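Side-chain contacts in citrate synthase (Metallosphaera sedula, PDB 6ABX), which probably catalyses the condensation of oxaloacetate with acetyl-CoA and water to give citrate and free CoA, a step of the tricarboxylic acid cycle: residues E76-S79 with T80-R84; D111-G114 with K115-M119; A121-P124 with T125-L129; E159-P163 with S164-V168. All coordinates share one frame; numbering follows the deposited sequence.

Interaction 1: E76-S79 with T80-R84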
loop_
_atom_site.group_PDB
_atom_site.type_symbol
_atom_site.label_atom_id
_atom_site.label_comp_id
_atom_site.label_asym_id
_atom_site.label_seq_id
_atom_site.Cartn_x
_atom_site.Cartn_y
_atom_site.Cartn_z
ATOM N N GLU A 76 -17.002 -15.202 -8.195
ATOM C CA GLU A 76 -18.196 -14.508 -8.662
ATOM C C GLU A 76 -18.264 -13.064 -8.129
ATOM O O GLU A 76 -18.676 -12.139 -8.892
ATOM C CB GLU A 76 -19.447 -15.308 -8.255
ATOM C CG GLU A 76 -19.797 -16.347 -9.288
ATOM C CD GLU A 76 -20.415 -15.792 -10.561
ATOM O OE1 GLU A 76 -21.023 -14.697 -10.496
ATOM O OE2 GLU A 76 -20.310 -16.465 -11.608
ATOM N N ASP A 77 -17.888 -12.856 -6.861
ATOM C CA ASP A 77 -17.910 -11.553 -6.229
ATOM C C ASP A 77 -17.017 -10.594 -7.028
ATOM O O ASP A 77 -17.358 -9.416 -7.290
ATOM C CB ASP A 77 -17.463 -11.625 -4.777
ATOM C CG ASP A 77 -18.605 -11.975 -3.837
ATOM O OD1 ASP A 77 -19.691 -12.382 -4.348
ATOM O OD2 ASP A 77 -18.399 -11.839 -2.613
ATOM N N ILE A 78 -15.849 -11.111 -7.438
ATOM C CA ILE A 78 -14.842 -10.259 -8.107
ATOM C C ILE A 78 -15.316 -9.982 -9.529
ATOM O O ILE A 78 -15.281 -8.858 -9.936
ATOM C CB ILE A 78 -13.419 -10.842 -8.028
ATOM C CG1 ILE A 78 -12.881 -10.637 -6.608
ATOM C CG2 ILE A 78 -12.489 -10.232 -9.057
ATOM C CD1 ILE A 78 -11.585 -11.341 -6.318
ATOM N N SER A 79 -15.793 -11.020 -10.229
ATOM C CA SER A 79 -16.208 -10.814 -11.582
ATOM C C SER A 79 -17.404 -9.872 -11.623
ATOM O O SER A 79 -17.455 -9.052 -12.534
ATOM C CB SER A 79 -16.464 -12.078 -12.374
ATOM O OG SER A 79 -17.458 -12.884 -11.762
ATOM N N THR A 80 -18.377 -10.037 -10.710
ATOM C CA THR A 80 -19.522 -9.119 -10.680
ATOM C C THR A 80 -19.062 -7.673 -10.434
ATOM O O THR A 80 -19.540 -6.756 -11.097
ATOM C CB THR A 80 -20.627 -9.547 -9.705
ATOM O OG1 THR A 80 -21.108 -10.777 -10.250
ATOM C CG2 THR A 80 -21.735 -8.520 -9.602
ATOM N N PHE A 81 -18.145 -7.478 -9.482
ATOM C CA PHE A 81 -17.591 -6.179 -9.199
ATOM C C PHE A 81 -16.959 -5.532 -10.438
ATOM O O PHE A 81 -17.153 -4.322 -10.754
ATOM C CB PHE A 81 -16.599 -6.239 -8.033
ATOM C CG PHE A 81 -16.102 -4.853 -7.675
ATOM C CD1 PHE A 81 -16.831 -4.028 -6.838
ATOM C CD2 PHE A 81 -14.917 -4.360 -8.217
ATOM C CE1 PHE A 81 -16.377 -2.754 -6.522
ATOM C CE2 PHE A 81 -14.477 -3.066 -7.914
ATOM C CZ PHE A 81 -15.211 -2.269 -7.073
ATOM N N VAL A 82 -16.161 -6.322 -11.174
ATOM C CA VAL A 82 -15.544 -5.782 -12.368
ATOM C C VAL A 82 -16.601 -5.364 -13.397
ATOM O O VAL A 82 -16.483 -4.353 -14.031
ATOM C CB VAL A 82 -14.552 -6.780 -12.971
ATOM C CG1 VAL A 82 -14.016 -6.284 -14.297
ATOM C CG2 VAL A 82 -13.424 -7.058 -11.993
ATOM N N LYS A 83 -17.600 -6.207 -13.644
ATOM C CA LYS A 83 -18.633 -5.852 -14.606
ATOM C C LYS A 83 -19.334 -4.533 -14.238
ATOM O O LYS A 83 -19.732 -3.734 -15.118
ATOM C CB LYS A 83 -19.626 -7.019 -14.718
ATOM C CG LYS A 83 -19.059 -8.226 -15.431
ATOM C CD LYS A 83 -20.070 -9.407 -15.419
ATOM C CE LYS A 83 -19.418 -10.757 -15.244
ATOM N NZ LYS A 83 -20.424 -11.858 -15.298
ATOM N N ARG A 84 -19.579 -4.359 -12.941
ATOM C CA ARG A 84 -20.291 -3.251 -12.399
ATOM C C ARG A 84 -19.491 -1.971 -12.658
ATOM O O ARG A 84 -20.065 -0.881 -12.911
ATOM C CB ARG A 84 -20.534 -3.431 -10.895
ATOM C CG ARG A 84 -21.154 -2.209 -10.253
ATOM C CD ARG A 84 -21.851 -2.454 -8.942
ATOM N NE ARG A 84 -20.985 -2.932 -7.895
ATOM C CZ ARG A 84 -20.430 -2.180 -6.951
ATOM N NH1 ARG A 84 -20.412 -0.854 -7.061
ATOM N NH2 ARG A 84 -19.887 -2.784 -5.906
HETATM O O HOH W 1 -20.142 -12.364 -12.465
#
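Thr80 N donates to Glu76 O at 2.8 Å, and the backbone amides of Phe81, Val82 and Lys83 repeat the step to Asp77, Ile78 and Ser79, an unbroken alpha-helical ladder in helix 76-85. Around one water, four side chains of this turn are gathered. The water donates to Glu76 OE1 at 3.2 Å, accepts from Lys83 NZ at 2.9 Å, and is hydrogen-bonded to Ser79 OG (2.8 Å) and Thr80 OG1 (2.9 Å). Thr80 holds its hydroxyl anti to the carbonyl carbon (chi1 -65°), which turns OG1 back along the helix toward both Glu76 O and the water. The Lys83 chain runs past the carbonyl of the preceding turn, its CG 3.4 Å from Ser79 O, and bends at chi3 (-142°) before NZ meets the water. A hydrophobic flank carries Ile78 CG2 at 4.4 Å from Val82 CG2; Ile78 leans on Met101 of helix 91-105, while Val82 packs on Ile126 and Leu129 of helix 112-134. Elsewhere Asp77 forms a salt bridge with Arg84 of the second subunit, placing the helix at the dimer interface. Glu76 OE1 and Lys83 NZ stay 5.6 Å apart, so their opposite charges are joined through a solvent molecule with four partners, a link that is likely to be softer than a direct ion pair.

Interaction 2: D111-G114 with K115-M119; sequences DLIG and KAIKM
Asp111 and Lys115 meet at the first turn of helix 112-134, where Asp111 is the N-cap: its O accepts from Lys115 N at 3.0 Å, and its OD1 accepts from Gly114 N, also at 3.0 Å. The capping donor comes from above the carboxylate, 62° out of its plane, and the bond is bent to 141° at the hydrogen. With no side chain on Gly114, the carboxylate can lie close over the backbone, OD2 being 3.5 Å from Gly114 CA.

Lys115 illustrates how a lysine near a helix start can reach back past the carbonyl of the N-cap residue. CB sits 3.6 Å from Leu112 O. CG, placed anti to the carbonyl carbon (chi1 -70°), approaches Asp111 O at 3.5 Å, and CD is still only 3.8 Å from that same oxygen. Beyond CG the chain is fully extended, and it delivers NZ to the carbonyl oxygens of Gly110 and Ser108, both of which accept from it. The ammonium of this buried residue is thus tied to the loop leading into the helix, while Tyr199 of helix 198-209 touches the same side chain.

Another face of the turn is apolar. Ile113 CG2 meets Ile117 CD1 at 4.0 Å, the two branched chains crossing at a slant, and both residues rest on Tyr52 of helix 43-52; Ile117 also reaches Phe64 and Leu68 of helix 58-69. To make that contact Ile117 passes its CG1 close by the preceding turn, 3.3 Å from Ile113 O.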
loop_
_atom_site.group_PDB
_atom_site.type_symbol
_atom_site.label_atom_id
_atom_site.label_comp_id
_atom_site.label_asym_id
_atom_site.label_seq_id
_atom_site.Cartn_x
_atom_site.Cartn_y
_atom_site.Cartn_z
ATOM N N ASP A 111 2.287 -19.588 2.873
ATOM C CA ASP A 111 2.427 -19.879 1.452
ATOM C C ASP A 111 2.465 -18.589 0.613
ATOM O O ASP A 111 1.612 -18.407 -0.327
ATOM C CB ASP A 111 1.276 -20.750 0.962
ATOM C CG ASP A 111 1.568 -21.342 -0.406
ATOM O OD1 ASP A 111 2.795 -21.250 -0.893
ATOM O OD2 ASP A 111 0.586 -21.851 -1.003
ATOM N N LEU A 112 3.496 -17.789 0.853
ATOM C CA LEU A 112 3.693 -16.498 0.113
ATOM C C LEU A 112 3.698 -16.803 -1.394
ATOM O O LEU A 112 2.969 -16.150 -2.194
ATOM C CB LEU A 112 5.003 -15.870 0.586
ATOM C CG LEU A 112 5.319 -14.461 0.086
ATOM C CD1 LEU A 112 6.357 -13.817 0.964
ATOM C CD2 LEU A 112 5.754 -14.435 -1.365
ATOM N N ILE A 113 4.527 -17.773 -1.800
ATOM C CA ILE A 113 4.724 -17.934 -3.267
ATOM C C ILE A 113 3.433 -18.478 -3.880
ATOM O O ILE A 113 3.081 -18.101 -5.006
ATOM C CB ILE A 113 5.989 -18.735 -3.653
ATOM C CG1 ILE A 113 7.248 -17.962 -3.246
ATOM C CG2 ILE A 113 6.014 -19.001 -5.160
ATOM C CD1 ILE A 113 8.551 -18.756 -3.390
ATOM N N GLY A 114 2.710 -19.352 -3.157
ATOM C CA GLY A 114 1.415 -19.843 -3.698
ATOM C C GLY A 114 0.416 -18.703 -3.909
ATOM O O GLY A 114 -0.329 -18.711 -4.885
ATOM N N LYS A 115 0.393 -17.740 -2.988
ATOM C CA LYS A 115 -0.499 -16.564 -3.119
ATOM C C LYS A 115 -0.017 -15.652 -4.239
ATOM O O LYS A 115 -0.846 -15.118 -4.982
ATOM C CB LYS A 115 -0.644 -15.861 -1.768
ATOM C CG LYS A 115 -1.440 -16.676 -0.762
ATOM C CD LYS A 115 -1.308 -16.191 0.667
ATOM C CE LYS A 115 -2.213 -16.974 1.592
ATOM N NZ LYS A 115 -1.938 -16.659 3.002
ATOM N N ALA A 116 1.305 -15.546 -4.415
ATOM C CA ALA A 116 1.907 -14.773 -5.526
ATOM C C ALA A 116 1.476 -15.384 -6.869
ATOM O O ALA A 116 1.121 -14.696 -7.804
ATOM C CB ALA A 116 3.407 -14.741 -5.362
ATOM N N ILE A 117 1.487 -16.702 -6.925
ATOM C CA ILE A 117 1.072 -17.451 -8.138
ATOM C C ILE A 117 -0.411 -17.200 -8.430
ATOM O O ILE A 117 -0.744 -16.875 -9.592
ATOM C CB ILE A 117 1.369 -18.960 -8.000
ATOM C CG1 ILE A 117 2.874 -19.221 -8.089
ATOM C CG2 ILE A 117 0.580 -19.770 -9.026
ATOM C CD1 ILE A 117 3.247 -20.614 -7.596
ATOM N N LYS A 118 -1.267 -17.198 -7.394
ATOM C CA LYS A 118 -2.659 -16.907 -7.595
ATOM C C LYS A 118 -2.862 -15.501 -8.177
ATOM O O LYS A 118 -3.636 -15.292 -9.125
ATOM C CB LYS A 118 -3.446 -17.093 -6.302
ATOM C CG LYS A 118 -3.678 -18.559 -5.953
ATOM C CD LYS A 118 -4.392 -18.735 -4.655
ATOM C CE LYS A 118 -4.849 -20.174 -4.520
ATOM N NZ LYS A 118 -5.456 -20.418 -3.197
ATOM N N MET A 119 -2.216 -14.511 -7.587
ATOM C CA MET A 119 -2.370 -13.131 -8.069
ATOM C C MET A 119 -1.877 -13.014 -9.522
ATOM O O MET A 119 -2.510 -12.363 -10.388
ATOM C CB MET A 119 -1.622 -12.140 -7.171
ATOM C CG MET A 119 -2.301 -11.913 -5.833
ATOM S SD MET A 119 -1.412 -10.713 -4.827
ATOM C CE MET A 119 -0.434 -11.789 -3.785
#

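Interaction 3: A121-P124 with T125-L129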
loop_
_atom_site.group_PDB
_atom_site.type_symbol
_atom_site.label_atom_id
_atom_site.label_comp_id
_atom_site.label_asym_id
_atom_site.label_seq_id
_atom_site.Cartn_x
_atom_site.Cartn_y
_atom_site.Cartn_z
ATOM N N ALA A 121 -1.683 -15.332 -11.821
ATOM C CA ALA A 121 -2.614 -16.016 -12.685
ATOM C C ALA A 121 -3.885 -15.206 -12.909
ATOM O O ALA A 121 -4.450 -15.222 -14.024
ATOM C CB ALA A 121 -2.970 -17.402 -12.149
ATOM N N LYS A 122 -4.397 -14.567 -11.877
ATOM C CA LYS A 122 -5.727 -13.996 -11.934
ATOM C C LYS A 122 -5.758 -12.564 -12.431
ATOM O O LYS A 122 -6.774 -12.182 -12.999
ATOM C CB LYS A 122 -6.390 -13.996 -10.568
ATOM C CG LYS A 122 -6.643 -15.394 -9.992
ATOM C CD LYS A 122 -7.050 -15.396 -8.549
ATOM C CE LYS A 122 -7.419 -16.810 -8.107
ATOM N NZ LYS A 122 -8.011 -16.848 -6.757
ATOM N N ILE A 123 -4.670 -11.796 -12.278
ATOM C CA ILE A 123 -4.736 -10.412 -12.701
ATOM C C ILE A 123 -5.135 -10.296 -14.171
ATOM O O ILE A 123 -5.947 -9.417 -14.511
ATOM C CB ILE A 123 -3.466 -9.644 -12.290
ATOM C CG1 ILE A 123 -3.548 -9.409 -10.776
ATOM C CG2 ILE A 123 -3.360 -8.367 -13.085
ATOM C CD1 ILE A 123 -2.260 -9.023 -10.086
ATOM N N PRO A 124 -4.544 -11.058 -15.110
ATOM C CA PRO A 124 -4.965 -10.965 -16.514
ATOM C C PRO A 124 -6.447 -11.249 -16.708
ATOM O O PRO A 124 -7.076 -10.643 -17.610
ATOM C CB PRO A 124 -4.107 -11.975 -17.290
ATOM C CG PRO A 124 -2.864 -12.103 -16.371
ATOM C CD PRO A 124 -3.381 -11.951 -14.963
ATOM N N THR A 125 -7.016 -12.134 -15.905
ATOM C CA THR A 125 -8.432 -12.425 -16.024
ATOM C C THR A 125 -9.263 -11.172 -15.720
ATOM O O THR A 125 -10.205 -10.838 -16.400
ATOM C CB THR A 125 -8.824 -13.580 -15.111
ATOM O OG1 THR A 125 -7.866 -14.627 -15.337
ATOM C CG2 THR A 125 -10.256 -14.036 -15.316
ATOM N N ILE A 126 -8.850 -10.459 -14.683
ATOM C CA ILE A 126 -9.531 -9.204 -14.259
ATOM C C ILE A 126 -9.367 -8.147 -15.345
ATOM O O ILE A 126 -10.333 -7.470 -15.753
ATOM C CB ILE A 126 -8.963 -8.724 -12.909
ATOM C CG1 ILE A 126 -9.331 -9.696 -11.781
ATOM C CG2 ILE A 126 -9.384 -7.303 -12.591
ATOM C CD1 ILE A 126 -8.550 -9.543 -10.514
ATOM N N ILE A 127 -8.135 -7.971 -15.845
ATOM C CA ILE A 127 -7.879 -6.952 -16.831
ATOM C C ILE A 127 -8.733 -7.209 -18.082
ATOM O O ILE A 127 -9.315 -6.284 -18.661
ATOM C CB ILE A 127 -6.389 -6.902 -17.203
ATOM C CG1 ILE A 127 -5.579 -6.417 -15.995
ATOM C CG2 ILE A 127 -6.160 -6.007 -18.412
ATOM C CD1 ILE A 127 -4.089 -6.504 -16.212
ATOM N N SER A 128 -8.732 -8.464 -18.512
ATOM C CA SER A 128 -9.463 -8.890 -19.720
ATOM C C SER A 128 -10.983 -8.622 -19.567
ATOM O O SER A 128 -11.611 -8.102 -20.509
ATOM C CB SER A 128 -9.126 -10.329 -20.044
ATOM O OG SER A 128 -7.745 -10.476 -20.342
ATOM N N LEU A 129 -11.547 -8.930 -18.397
ATOM C CA LEU A 129 -12.963 -8.657 -18.131
ATOM C C LEU A 129 -13.253 -7.160 -18.108
ATOM O O LEU A 129 -14.250 -6.729 -18.698
ATOM C CB LEU A 129 -13.365 -9.337 -16.838
ATOM C CG LEU A 129 -14.818 -9.154 -16.419
ATOM C CD1 LEU A 129 -15.765 -9.606 -17.519
ATOM C CD2 LEU A 129 -15.020 -9.951 -15.142
HETATM O O HOH W 2 -5.936 -15.660 -16.823
#
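Ser128 takes hold of Pro124 O twice, an example of a serine bonding back one turn along its helix, here just after a proline kink in helix 112-134. The backbone bonds come first. Ser128 N reaches Pro124 O at 2.9 Å, and Ile127 N and Ile126 N bind Ile123 O and Lys122 O in the usual helical manner. Pro124 has no N-H to offer the turn before it, and just past this break Thr125 N makes only a weak bond to Lys122 O, 2.9 Å long but with an N-H...O angle of 121°.

Side-chain hydrogen bonds form the second group. With its hydroxyl beside the backbone N (chi1 -63°), Ser128 donates OG to Pro124 O at 2.8 Å. Amide and hydroxyl arrive from opposite faces of the carbonyl plane, so this buried oxygen is gripped from both. With an alanine here, Pro124 O would probably keep just the amide bond, and a small gap would open toward Phe152 and Met155 of helix 148-157.

Apolar contact is represented by Ile123 and Ile127: CG2 of the former lies 3.7 Å from CD1 of the latter. Ile123 packs further on Leu95 and Ile126 on Met102, both of helix 91-105, while Ser128 lies against helix 148-157.

Water supplies the last kind. Thr125 OG1 gives its proton to Arg72 O and receives one from a water at 2.6 Å; the same water donates to Ala121 O at 3.2 Å.

Interaction 4: E159-P163 with S164-V168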
loop_
_atom_site.group_PDB
_atom_site.type_symbol
_atom_site.label_atom_id
_atom_site.label_comp_id
_atom_site.label_asym_id
_atom_site.label_seq_id
_atom_site.Cartn_x
_atom_site.Cartn_y
_atom_site.Cartn_z
ATOM N N GLU A 159 -10.586 -15.191 -29.440
ATOM C CA GLU A 159 -10.049 -16.231 -30.303
ATOM C C GLU A 159 -8.546 -16.331 -30.068
ATOM O O GLU A 159 -7.912 -15.374 -29.601
ATOM C CB GLU A 159 -10.408 -15.995 -31.772
ATOM C CG GLU A 159 -9.868 -14.743 -32.395
ATOM C CD GLU A 159 -10.139 -14.679 -33.902
ATOM O OE1 GLU A 159 -10.404 -13.570 -34.411
ATOM O OE2 GLU A 159 -10.088 -15.743 -34.578
ATOM N N ARG A 160 -7.982 -17.495 -30.379
ATOM C CA ARG A 160 -6.578 -17.725 -30.103
ATOM C C ARG A 160 -5.740 -16.840 -31.009
ATOM O O ARG A 160 -6.088 -16.592 -32.167
ATOM C CB ARG A 160 -6.222 -19.211 -30.210
ATOM C CG ARG A 160 -6.816 -20.014 -29.066
ATOM C CD ARG A 160 -6.608 -21.500 -29.178
ATOM N NE ARG A 160 -7.355 -22.272 -28.184
ATOM C CZ ARG A 160 -7.245 -23.598 -28.059
ATOM N NH1 ARG A 160 -6.536 -24.270 -28.954
ATOM N NH2 ARG A 160 -7.805 -24.241 -27.045
ATOM N N PRO A 161 -4.667 -16.238 -30.457
ATOM C CA PRO A 161 -3.827 -15.338 -31.227
ATOM C C PRO A 161 -2.835 -16.057 -32.138
ATOM O O PRO A 161 -2.534 -17.238 -31.885
ATOM C CB PRO A 161 -3.046 -14.609 -30.105
ATOM C CG PRO A 161 -2.886 -15.666 -29.047
ATOM C CD PRO A 161 -4.238 -16.358 -29.040
ATOM N N SER A 162 -2.187 -15.284 -33.017
ATOM C CA SER A 162 -1.027 -15.777 -33.774
ATOM C C SER A 162 0.148 -16.017 -32.839
ATOM O O SER A 162 0.295 -15.310 -31.835
ATOM C CB SER A 162 -0.629 -14.813 -34.857
ATOM O OG SER A 162 -0.090 -13.615 -34.309
ATOM N N PRO A 163 1.001 -17.028 -33.111
ATOM C CA PRO A 163 2.245 -17.213 -32.355
ATOM C C PRO A 163 3.172 -15.980 -32.295
ATOM O O PRO A 163 3.840 -15.776 -31.240
ATOM C CB PRO A 163 2.930 -18.398 -33.070
ATOM C CG PRO A 163 1.750 -19.180 -33.645
ATOM C CD PRO A 163 0.781 -18.105 -34.094
ATOM N N SER A 164 3.208 -15.163 -33.353
ATOM C CA SER A 164 4.028 -13.921 -33.344
ATOM C C SER A 164 3.433 -12.906 -32.363
ATOM O O SER A 164 4.170 -12.287 -31.627
ATOM C CB SER A 164 4.222 -13.307 -34.713
ATOM O OG SER A 164 2.974 -12.984 -35.290
ATOM N N ASP A 165 2.109 -12.726 -32.340
ATOM C CA ASP A 165 1.489 -11.827 -31.346
ATOM C C ASP A 165 1.787 -12.348 -29.937
ATOM O O ASP A 165 2.129 -11.570 -29.037
ATOM C CB ASP A 165 -0.014 -11.613 -31.579
ATOM C CG ASP A 165 -0.363 -10.573 -32.639
ATOM O OD1 ASP A 165 0.570 -9.959 -33.192
ATOM O OD2 ASP A 165 -1.578 -10.326 -32.839
ATOM N N THR A 166 1.609 -13.644 -29.721
ATOM C CA THR A 166 1.867 -14.214 -28.415
ATOM C C THR A 166 3.297 -13.910 -27.970
ATOM O O THR A 166 3.508 -13.546 -26.802
ATOM C CB THR A 166 1.640 -15.722 -28.397
ATOM O OG1 THR A 166 0.256 -15.835 -28.753
ATOM C CG2 THR A 166 1.962 -16.348 -27.063
ATOM N N ARG A 167 4.271 -14.150 -28.853
ATOM C CA ARG A 167 5.645 -13.958 -28.509
ATOM C C ARG A 167 5.930 -12.511 -28.101
ATOM O O ARG A 167 6.656 -12.250 -27.123
ATOM C CB ARG A 167 6.535 -14.297 -29.707
ATOM C CG ARG A 167 8.012 -14.195 -29.401
ATOM C CD ARG A 167 8.412 -15.371 -28.554
ATOM N NE ARG A 167 9.843 -15.416 -28.323
ATOM C CZ ARG A 167 10.720 -16.014 -29.132
ATOM N NH1 ARG A 167 10.344 -16.481 -30.318
ATOM N NH2 ARG A 167 11.971 -16.170 -28.722
ATOM N N VAL A 168 5.386 -11.551 -28.850
ATOM C CA VAL A 168 5.585 -10.116 -28.542
ATOM C C VAL A 168 5.007 -9.783 -27.166
ATOM O O VAL A 168 5.672 -9.124 -26.365
ATOM C CB VAL A 168 5.034 -9.186 -29.646
ATOM C CG1 VAL A 168 5.258 -7.746 -29.238
ATOM C CG2 VAL A 168 5.715 -9.474 -30.989
HETATM O O HOH W 3 -3.175 -12.430 -33.160
#
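Ser162 caps the N terminus of helix 163-174, its OG accepting from Asp165 N at 3.1 Å in a nearly straight bond (160°). The hydroxyl lies between its own backbone N and carbonyl carbon (chi1 69°), which brings it under the amide three residues on. A full capping box would have Asp165 accept in return from Ser162 N; here a water closes that arm instead, accepting from Ser162 N at 3.0 Å and donating to Asp165 OD2 at 2.7 Å. The same carboxylate oxygen also forms a salt bridge with Arg157, so it has a second partner besides the water. A glycine at the cap would remove the hydroxyl and is likely to leave Asp165 N without its side-chain cap, so that the first turn could fray more readily.

The close-packed part is the junction of loop and helix. Thr166 N binds Ser162 O at 3.0 Å, and the Pro161 ring slants across the Thr166 side chain, CG leading, while resting on Leu153 of helix 148-157. Toward solvent the contact is looser: Pro163, at the first helical position where no N-H is needed, is exposed, and although Arg167 N still bonds to Pro163 O at 2.9 Å, the long arginine chain leads away. Where loop and helix press together, Pro161 CG stands 3.2 Å from Thr166 OG1.

Three of the four contacts belong to one bundle of helices. Interactions 2 and 3 are successive parts of helix 112-134, their centres 15 Å apart, and interaction 1 lies against the later of them: Ser79 O lies 3.7 Å from Leu129 CD2. Interaction 4 stands apart, its nearest atoms about 10 Å from those of interaction 3 and about 17 Å from those of interaction 1. Of the four contacts, the two on helix 112-134 come nearest to the substrate site. The side chain of Arg332, which binds oxaloacetate, is about 9 Å from that of Ile123 and about 12 Å from that of Ala116, whereas interactions 1 and 4 lie away from the known sites.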